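Local structure of cephalosporin hydroxylase CMCI (Streptomyces clavuligerus, 2BR4) at residues Arg81-Val86 and Ala152-Phe157; Asp66-Ala71 and Asn219-Leu224. The protein binds S-adenosylmethionine and magnesium and serves in cephamycin biosynthesis, probably in the oxidation or methylation steps that modify the cephalosporin nucleus. The protein carries 1 engineered substitution. All blocks are in the same frame, centred on the assembly; numbering follows the deposited sequence.

Contact 1: residues Arg81-Val86 and Ala152-Phe157; sequences RPRTIV and AHPLIF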
ATOM      1  N   ARG E  81     -23.722 -16.343 -25.233  1.00 24.14           N
ATOM      2  CA  ARG E  81     -24.312 -16.089 -26.550  1.00 24.27           C
ATOM      3  C   ARG E  81     -25.753 -15.592 -26.433  1.00 24.18           C
ATOM      4  O   ARG E  81     -26.678 -16.231 -26.931  1.00 24.05           O
ATOM      5  CB  ARG E  81     -24.218 -17.339 -27.438  1.00 24.38           C
ATOM      6  CG  ARG E  81     -22.798 -17.641 -27.917  1.00 25.24           C
ATOM      7  CD  ARG E  81     -22.699 -18.781 -28.918  1.00 26.56           C
ATOM      8  NE  ARG E  81     -23.518 -18.543 -30.109  1.00 27.88           N
ATOM      9  CZ  ARG E  81     -23.186 -17.743 -31.128  1.00 28.91           C
ATOM     10  NH1 ARG E  81     -22.035 -17.074 -31.139  1.00 28.55           N
ATOM     11  NH2 ARG E  81     -24.024 -17.610 -32.154  1.00 30.07           N
ATOM     12  N   PRO E  82     -25.941 -14.454 -25.769  1.00 24.15           N
ATOM     13  CA  PRO E  82     -27.283 -13.915 -25.524  1.00 24.25           C
ATOM     14  C   PRO E  82     -27.974 -13.399 -26.785  1.00 24.33           C
ATOM     15  O   PRO E  82     -27.340 -12.776 -27.635  1.00 24.54           O
ATOM     16  CB  PRO E  82     -27.021 -12.750 -24.560  1.00 24.21           C
ATOM     17  CG  PRO E  82     -25.641 -12.326 -24.866  1.00 24.11           C
ATOM     18  CD  PRO E  82     -24.896 -13.581 -25.207  1.00 24.10           C
ATOM     19  N   ARG E  83     -29.271 -13.665 -26.886  1.00 24.32           N
ATOM     20  CA  ARG E  83     -30.112 -13.121 -27.944  1.00 24.47           C
ATOM     21  C   ARG E  83     -30.763 -11.775 -27.547  1.00 23.92           C
ATOM     22  O   ARG E  83     -31.336 -11.085 -28.384  1.00 23.65           O
ATOM     23  CB  ARG E  83     -31.190 -14.149 -28.307  1.00 24.80           C
ATOM     24  CG  ARG E  83     -30.628 -15.514 -28.771  1.00 26.19           C
ATOM     25  CD  ARG E  83     -30.413 -15.641 -30.284  1.00 27.95           C
ATOM     26  NE  ARG E  83     -31.534 -15.084 -31.044  1.00 29.72           N
ATOM     27  CZ  ARG E  83     -32.736 -15.657 -31.175  1.00 31.27           C
ATOM     28  NH1 ARG E  83     -32.999 -16.835 -30.612  1.00 31.99           N
ATOM     29  NH2 ARG E  83     -33.686 -15.047 -31.881  1.00 31.26           N
ATOM     30  N   THR E  84     -30.683 -11.414 -26.271  1.00 23.50           N
ATOM     31  CA  THR E  84     -31.219 -10.142 -25.792  1.00 23.17           C
ATOM     32  C   THR E  84     -30.334  -9.596 -24.684  1.00 23.08           C
ATOM     33  O   THR E  84     -29.957 -10.330 -23.771  1.00 23.18           O
ATOM     34  CB  THR E  84     -32.668 -10.303 -25.251  1.00 23.14           C
ATOM     35  OG1 THR E  84     -33.542 -10.803 -26.275  1.00 22.60           O
ATOM     36  CG2 THR E  84     -33.270  -8.942 -24.905  1.00 23.10           C
ATOM     37  N   ILE E  85     -30.009  -8.310 -24.773  1.00 22.86           N
ATOM     38  CA  ILE E  85     -29.312  -7.591 -23.712  1.00 22.83           C
ATOM     39  C   ILE E  85     -30.116  -6.337 -23.400  1.00 23.15           C
ATOM     40  O   ILE E  85     -30.220  -5.453 -24.243  1.00 23.29           O
ATOM     41  CB  ILE E  85     -27.886  -7.197 -24.151  1.00 22.62           C
ATOM     42  CG1 ILE E  85     -27.022  -8.438 -24.356  1.00 22.31           C
ATOM     43  CG2 ILE E  85     -27.228  -6.277 -23.110  1.00 22.67           C
ATOM     44  CD1 ILE E  85     -25.787  -8.187 -25.198  1.00 22.10           C
ATOM     45  N   VAL E  86     -30.700  -6.278 -22.206  1.00 23.55           N
ATOM     46  CA  VAL E  86     -31.396  -5.088 -21.731  1.00 24.03           C
ATOM     47  C   VAL E  86     -30.419  -4.232 -20.927  1.00 24.66           C
ATOM     48  O   VAL E  86     -29.545  -4.752 -20.231  1.00 24.78           O
ATOM     49  CB  VAL E  86     -32.617  -5.441 -20.837  1.00 24.01           C
ATOM     50  CG1 VAL E  86     -33.467  -4.208 -20.575  1.00 24.26           C
ATOM     51  CG2 VAL E  86     -33.472  -6.527 -21.470  1.00 23.89           C
ATOM     52  N   ALA E 152     -36.274 -12.799 -26.994  1.00 36.53           N
ATOM     53  CA  ALA E 152     -35.633 -14.104 -27.071  1.00 34.82           C
ATOM     54  C   ALA E 152     -34.550 -14.236 -26.002  1.00 33.45           C
ATOM     55  O   ALA E 152     -33.999 -13.247 -25.521  1.00 33.13           O
ATOM     56  CB  ALA E 152     -35.040 -14.318 -28.446  1.00 34.73           C
ATOM     57  N   HIS E 153     -34.256 -15.480 -25.644  1.00 31.82           N
ATOM     58  CA  HIS E 153     -33.293 -15.802 -24.601  1.00 30.44           C
ATOM     59  C   HIS E 153     -32.174 -16.638 -25.226  1.00 29.42           C
ATOM     60  O   HIS E 153     -32.369 -17.180 -26.308  1.00 29.49           O
ATOM     61  CB  HIS E 153     -33.996 -16.565 -23.476  1.00 30.26           C
ATOM     62  CG  HIS E 153     -35.157 -15.823 -22.886  1.00 29.83           C
ATOM     63  ND1 HIS E 153     -35.215 -15.466 -21.557  1.00 29.39           N
ATOM     64  CD2 HIS E 153     -36.299 -15.362 -23.449  1.00 29.37           C
ATOM     65  CE1 HIS E 153     -36.344 -14.821 -21.328  1.00 28.99           C
ATOM     66  NE2 HIS E 153     -37.019 -14.742 -22.459  1.00 28.98           N
ATOM     67  N   PRO E 154     -31.008 -16.758 -24.586  1.00 28.06           N
ATOM     68  CA  PRO E 154     -30.716 -16.189 -23.267  1.00 27.22           C
ATOM     69  C   PRO E 154     -30.747 -14.662 -23.222  1.00 26.44           C
ATOM     70  O   PRO E 154     -30.654 -14.011 -24.258  1.00 26.37           O
ATOM     71  CB  PRO E 154     -29.295 -16.685 -22.989  1.00 27.28           C
ATOM     72  CG  PRO E 154     -29.104 -17.847 -23.879  1.00 27.46           C
ATOM     73  CD  PRO E 154     -29.856 -17.500 -25.122  1.00 27.93           C
ATOM     74  N   LEU E 155     -30.872 -14.118 -22.015  1.00 25.55           N
ATOM     75  CA  LEU E 155     -31.051 -12.686 -21.796  1.00 24.70           C
ATOM     76  C   LEU E 155     -30.108 -12.205 -20.710  1.00 24.10           C
ATOM     77  O   LEU E 155     -29.857 -12.920 -19.749  1.00 23.74           O
ATOM     78  CB  LEU E 155     -32.491 -12.403 -21.366  1.00 24.66           C
ATOM     79  CG  LEU E 155     -32.880 -10.928 -21.206  1.00 24.83           C
ATOM     80  CD1 LEU E 155     -34.298 -10.722 -21.684  1.00 25.45           C
ATOM     81  CD2 LEU E 155     -32.749 -10.436 -19.771  1.00 24.53           C
ATOM     82  N   ILE E 156     -29.602 -10.984 -20.867  1.00 23.73           N
ATOM     83  CA  ILE E 156     -28.789 -10.322 -19.844  1.00 23.23           C
ATOM     84  C   ILE E 156     -29.441  -8.982 -19.517  1.00 23.46           C
ATOM     85  O   ILE E 156     -29.591  -8.129 -20.383  1.00 23.57           O
ATOM     86  CB  ILE E 156     -27.338 -10.116 -20.324  1.00 22.90           C
ATOM     87  CG1 ILE E 156     -26.667 -11.468 -20.592  1.00 22.17           C
ATOM     88  CG2 ILE E 156     -26.533  -9.328 -19.281  1.00 22.63           C
ATOM     89  CD1 ILE E 156     -25.336 -11.372 -21.305  1.00 21.82           C
ATOM     90  N   PHE E 157     -29.833  -8.819 -18.259  1.00 23.53           N
ATOM     91  CA  PHE E 157     -30.526  -7.635 -17.787  1.00 23.68           C
ATOM     92  C   PHE E 157     -29.559  -6.890 -16.876  1.00 23.99           C
ATOM     93  O   PHE E 157     -29.103  -7.445 -15.873  1.00 23.97           O
ATOM     94  CB  PHE E 157     -31.785  -8.057 -17.015  1.00 23.68           C
ATOM     95  CG  PHE E 157     -32.725  -6.926 -16.704  1.00 23.49           C
ATOM     96  CD1 PHE E 157     -33.834  -6.686 -17.503  1.00 23.88           C
ATOM     97  CD2 PHE E 157     -32.507  -6.106 -15.604  1.00 23.28           C
ATOM     98  CE1 PHE E 157     -34.708  -5.637 -17.209  1.00 24.18           C
ATOM     99  CE2 PHE E 157     -33.377  -5.062 -15.303  1.00 23.03           C
ATOM    100  CZ  PHE E 157     -34.476  -4.827 -16.105  1.00 23.22           C
TER

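Contact 2: residues Asp66-Ala71 and Asn219-Leu224; sequences DPDTQA and NASSQL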
ATOM      1  N   ASP E  66     -15.549   0.722 -17.814  1.00 25.82           N
ATOM      2  CA  ASP E  66     -14.099   0.821 -17.967  1.00 26.34           C
ATOM      3  C   ASP E  66     -13.510  -0.517 -18.462  1.00 25.89           C
ATOM      4  O   ASP E  66     -14.238  -1.502 -18.538  1.00 25.72           O
ATOM      5  CB  ASP E  66     -13.444   1.384 -16.689  1.00 26.51           C
ATOM      6  CG  ASP E  66     -13.665   0.528 -15.491  1.00 28.08           C
ATOM      7  OD1 ASP E  66     -13.450  -0.699 -15.605  1.00 30.40           O
ATOM      8  OD2 ASP E  66     -14.035   1.008 -14.388  1.00 29.86           O
ATOM      9  N   PRO E  67     -12.236  -0.538 -18.865  1.00 25.52           N
ATOM     10  CA  PRO E  67     -11.657  -1.705 -19.547  1.00 25.19           C
ATOM     11  C   PRO E  67     -11.841  -3.055 -18.870  1.00 24.94           C
ATOM     12  O   PRO E  67     -12.228  -4.010 -19.553  1.00 25.05           O
ATOM     13  CB  PRO E  67     -10.175  -1.346 -19.636  1.00 25.02           C
ATOM     14  CG  PRO E  67     -10.180   0.113 -19.755  1.00 25.11           C
ATOM     15  CD  PRO E  67     -11.250   0.558 -18.788  1.00 25.43           C
ATOM     16  N   ASP E  68     -11.576  -3.153 -17.572  1.00 24.49           N
ATOM     17  CA  ASP E  68     -11.681  -4.455 -16.906  1.00 24.07           C
ATOM     18  C   ASP E  68     -13.129  -4.975 -16.946  1.00 23.80           C
ATOM     19  O   ASP E  68     -13.350  -6.189 -17.030  1.00 23.95           O
ATOM     20  CB  ASP E  68     -11.068  -4.452 -15.484  0.50 24.06           C
ATOM     21  CG  ASP E  68     -11.940  -3.766 -14.439  0.50 24.09           C
ATOM     22  OD1 ASP E  68     -13.011  -3.235 -14.777  0.50 24.22           O
ATOM     23  OD2 ASP E  68     -11.618  -3.701 -13.231  0.50 24.61           O
ATOM     24  N   THR E  69     -14.100  -4.059 -16.938  1.00 22.97           N
ATOM     25  CA  THR E  69     -15.514  -4.430 -17.048  1.00 22.66           C
ATOM     26  C   THR E  69     -15.882  -4.895 -18.466  1.00 22.37           C
ATOM     27  O   THR E  69     -16.682  -5.809 -18.641  1.00 21.91           O
ATOM     28  CB  THR E  69     -16.407  -3.247 -16.627  1.00 22.65           C
ATOM     29  OG1 THR E  69     -16.256  -3.010 -15.225  1.00 22.71           O
ATOM     30  CG2 THR E  69     -17.898  -3.562 -16.794  1.00 22.30           C
ATOM     31  N   GLN E  70     -15.312  -4.242 -19.469  1.00 22.24           N
ATOM     32  CA  GLN E  70     -15.463  -4.679 -20.850  1.00 22.27           C
ATOM     33  C   GLN E  70     -14.953  -6.121 -21.002  1.00 22.02           C
ATOM     34  O   GLN E  70     -15.598  -6.948 -21.635  1.00 22.09           O
ATOM     35  CB  GLN E  70     -14.723  -3.730 -21.808  1.00 22.25           C
ATOM     36  CG  GLN E  70     -15.298  -2.306 -21.856  1.00 22.79           C
ATOM     37  CD  GLN E  70     -14.453  -1.338 -22.686  1.00 24.11           C
ATOM     38  OE1 GLN E  70     -13.850  -1.736 -23.685  1.00 25.99           O
ATOM     39  NE2 GLN E  70     -14.420  -0.065 -22.280  1.00 23.98           N
ATOM     40  N   ALA E  71     -13.814  -6.423 -20.392  1.00 21.80           N
ATOM     41  CA  ALA E  71     -13.216  -7.761 -20.479  1.00 21.64           C
ATOM     42  C   ALA E  71     -14.127  -8.853 -19.900  1.00 21.29           C
ATOM     43  O   ALA E  71     -14.173  -9.965 -20.426  1.00 21.39           O
ATOM     44  CB  ALA E  71     -11.844  -7.779 -19.783  1.00 21.64           C
ATOM     45  N   ASN E 219     -15.830 -11.207  -9.195  1.00 23.52           N
ATOM     46  CA  ASN E 219     -14.641 -10.541  -8.646  1.00 23.66           C
ATOM     47  C   ASN E 219     -13.662 -10.087  -9.736  1.00 23.68           C
ATOM     48  O   ASN E 219     -12.498  -9.791  -9.455  1.00 24.05           O
ATOM     49  CB  ASN E 219     -13.930 -11.465  -7.648  1.00 23.81           C
ATOM     50  CG  ASN E 219     -14.812 -11.842  -6.463  1.00 23.88           C
ATOM     51  OD1 ASN E 219     -15.281 -10.977  -5.711  1.00 25.62           O
ATOM     52  ND2 ASN E 219     -15.040 -13.132  -6.294  1.00 22.76           N
ATOM     53  N   ALA E 220     -14.144 -10.001 -10.975  1.00 23.66           N
ATOM     54  CA  ALA E 220     -13.275  -9.746 -12.125  1.00 23.68           C
ATOM     55  C   ALA E 220     -13.216  -8.276 -12.544  1.00 23.55           C
ATOM     56  O   ALA E 220     -12.497  -7.930 -13.476  1.00 24.12           O
ATOM     57  CB  ALA E 220     -13.708 -10.612 -13.296  1.00 23.67           C
ATOM     58  N   SER E 221     -13.960  -7.417 -11.855  1.00 23.31           N
ATOM     59  CA  SER E 221     -14.017  -5.994 -12.195  1.00 23.06           C
ATOM     60  C   SER E 221     -14.626  -5.215 -11.030  1.00 22.80           C
ATOM     61  O   SER E 221     -15.556  -5.698 -10.394  1.00 23.09           O
ATOM     62  CB  SER E 221     -14.838  -5.799 -13.484  1.00 22.95           C
ATOM     63  OG  SER E 221     -15.800  -4.762 -13.373  1.00 22.41           O
ATOM     64  N   SER E 222     -14.115  -4.019 -10.748  1.00 22.48           N
ATOM     65  CA  SER E 222     -14.605  -3.241  -9.599  1.00 22.20           C
ATOM     66  C   SER E 222     -15.998  -2.611  -9.792  1.00 22.50           C
ATOM     67  O   SER E 222     -16.654  -2.275  -8.812  1.00 22.75           O
ATOM     68  CB  SER E 222     -13.593  -2.180  -9.161  1.00 21.91           C
ATOM     69  OG  SER E 222     -13.401  -1.199 -10.144  1.00 20.72           O
ATOM     70  N   GLN E 223     -16.460  -2.459 -11.032  1.00 22.57           N
ATOM     71  CA  GLN E 223     -17.815  -1.953 -11.271  1.00 22.50           C
ATOM     72  C   GLN E 223     -18.843  -3.066 -11.079  1.00 22.87           C
ATOM     73  O   GLN E 223     -19.961  -2.812 -10.647  1.00 22.88           O
ATOM     74  CB  GLN E 223     -17.960  -1.373 -12.680  1.00 22.29           C
ATOM     75  CG  GLN E 223     -17.263  -0.029 -12.913  1.00 21.49           C
ATOM     76  CD  GLN E 223     -17.266   0.368 -14.383  1.00 21.01           C
ATOM     77  OE1 GLN E 223     -16.846  -0.409 -15.251  1.00 20.47           O
ATOM     78  NE2 GLN E 223     -17.770   1.555 -14.670  1.00 19.80           N
ATOM     79  N   LEU E 224     -18.468  -4.299 -11.410  1.00 23.20           N
ATOM     80  CA  LEU E 224     -19.383  -5.433 -11.307  1.00 23.50           C
ATOM     81  C   LEU E 224     -19.259  -6.125  -9.955  1.00 23.88           C
ATOM     82  O   LEU E 224     -19.978  -7.073  -9.679  1.00 24.02           O
ATOM     83  CB  LEU E 224     -19.111  -6.429 -12.432  1.00 23.70           C
ATOM     84  CG  LEU E 224     -19.104  -5.854 -13.856  1.00 23.74           C
ATOM     85  CD1 LEU E 224     -18.614  -6.902 -14.828  1.00 23.91           C
ATOM     86  CD2 LEU E 224     -20.487  -5.353 -14.259  1.00 23.95           C
TER
HETATM   87  O   HOH W   1     -14.333  -1.645 -13.077  1.00 46.22           O

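Contact 1: residues Arg81-Val86 and Ala152-Phe157
Thr84, Ile85 and Val86 pair in parallel with Leu155, Ile156 and Phe157, on two short strands running within 6° of the same direction. Backbone bonds join them alternately: Pro154 O accepts from Thr84 N, Thr84 O from Ile156 N at 3.0 Å, and Ile156 O from Val86 N at 2.8 Å. Pro154, with no N-H to offer, serves through its carbonyl, which a second donor, Arg83 N, also grips. The cis peptide bond before Pro154 turns the chain just ahead of strand 155-159.

Further polar contacts tie down this turn. With OG1 beside its backbone N (chi1 -59°), Thr84 donates through OG1 to Ala152 O at 2.6 Å, while Thr84 CG2 meets Leu155 CD1 at 3.8 Å. A valine here would probably leave the Ala152 carbonyl without this donor and the turn less firmly tied to the strand. The bent chain of Arg83 lays one face of its guanidinium over the Ala152 methyl, while His153 turns away to bond Asp181.

Apolar contacts line both faces of this strand pair. On one, Pro82 CG touches Ile156 CD1 at 3.7 Å, and Met76 and Leu77 of helix 67-80 pack over Ile156 and Ile85; beta-branched residues such as isoleucine suit extended backbone. On the other, Val86 CB meets Phe157 CD1 at 3.8 Å, and the ring of Phe183 extends the packing. Neighbouring parallel strands at the centre of a sheet, the first following a helix, are characteristic of the Rossmann-like fold of S-adenosylmethionine-dependent methyltransferases.

Contact 2: residues Asp66-Ala71 and Asn219-Leu224
Gln223 lays its side-chain amide against the carboxylate of Asp66, the two flat groups stacked with their planes 18° apart. The two side chains approach from opposite directions, and Gln223 reaches so far because its chain is extended beyond CG. What holds the amide is its oxygen, gripped by two donors. Asp66 N points at Gln223 OE1 from 3.1 Å in a fairly straight bond, 161° at the hydrogen, although it lies tilted from the carbonyl plane. Thr69 OG1 donates to Gln223 OE1 from 2.7 Å, in the carbonyl plane and on a lone pair. The other end of the amide, NE2, bonds Leu64 O, which further fixes its rotation; glutamine suits the place because it offers both an acceptor and a donor.

Asp66 is the N-cap residue of helix 67-80, and Pro67, needing no N-H partner, fits the first turn behind it. The loop Asn219-Leu224 thus docks against a helix start, whose dipole may polarise the polar groups gathered there.

Thr69 works on two sides. Thr69 OG1, placed beside the backbone N (chi1 -68°), accepts from Ser221 OG at 2.6 Å, so that a chain of two hydrogen bonds runs from Ser221 OG through Thr69 OG1 to Gln223 OE1. Thr69 CG2 instead meets Leu224 CG at 3.9 Å, an apolar patch that Val72 and Tyr73 of the helix extend along Leu224. Within the loop, Ser221 OG also receives weak bonds from Gln223 N and Leu224 N, a role well suited to a short hydroxyl side chain.

A water sits between the helix start and the loop: it accepts from Gln223 N and bonds Ser222 OG, while Asp68 OD1, modelled here in one of two conformers, lies 2.7 Å from the water oxygen in a less certain bond.

Overall arrangement
Contact 1 lies within the long loop of chain that contact 2 closes, and their centres are 19 Å apart. Although their nearest atoms stay about 9 Å from each other, helix 67-80 connects them: it starts in contact 2, sends Met76, Leu77 and Leu80 onto contact 1, and leads into strand 84-88. Contact 2 lies nearer the cofactor site, the side chain of Gln223 being about 7 Å from the bound S-adenosylmethionine and about 6 Å from the magnesium ion. Contact 1 stands further back, with the Ile85 side chain about 9 Å from the cofactor and that of Phe157 about 13 Å from the metal. Of the metal-site residues, Asp160 follows strand 155-159 directly and Asp187 shares a backbone bond with Gln223.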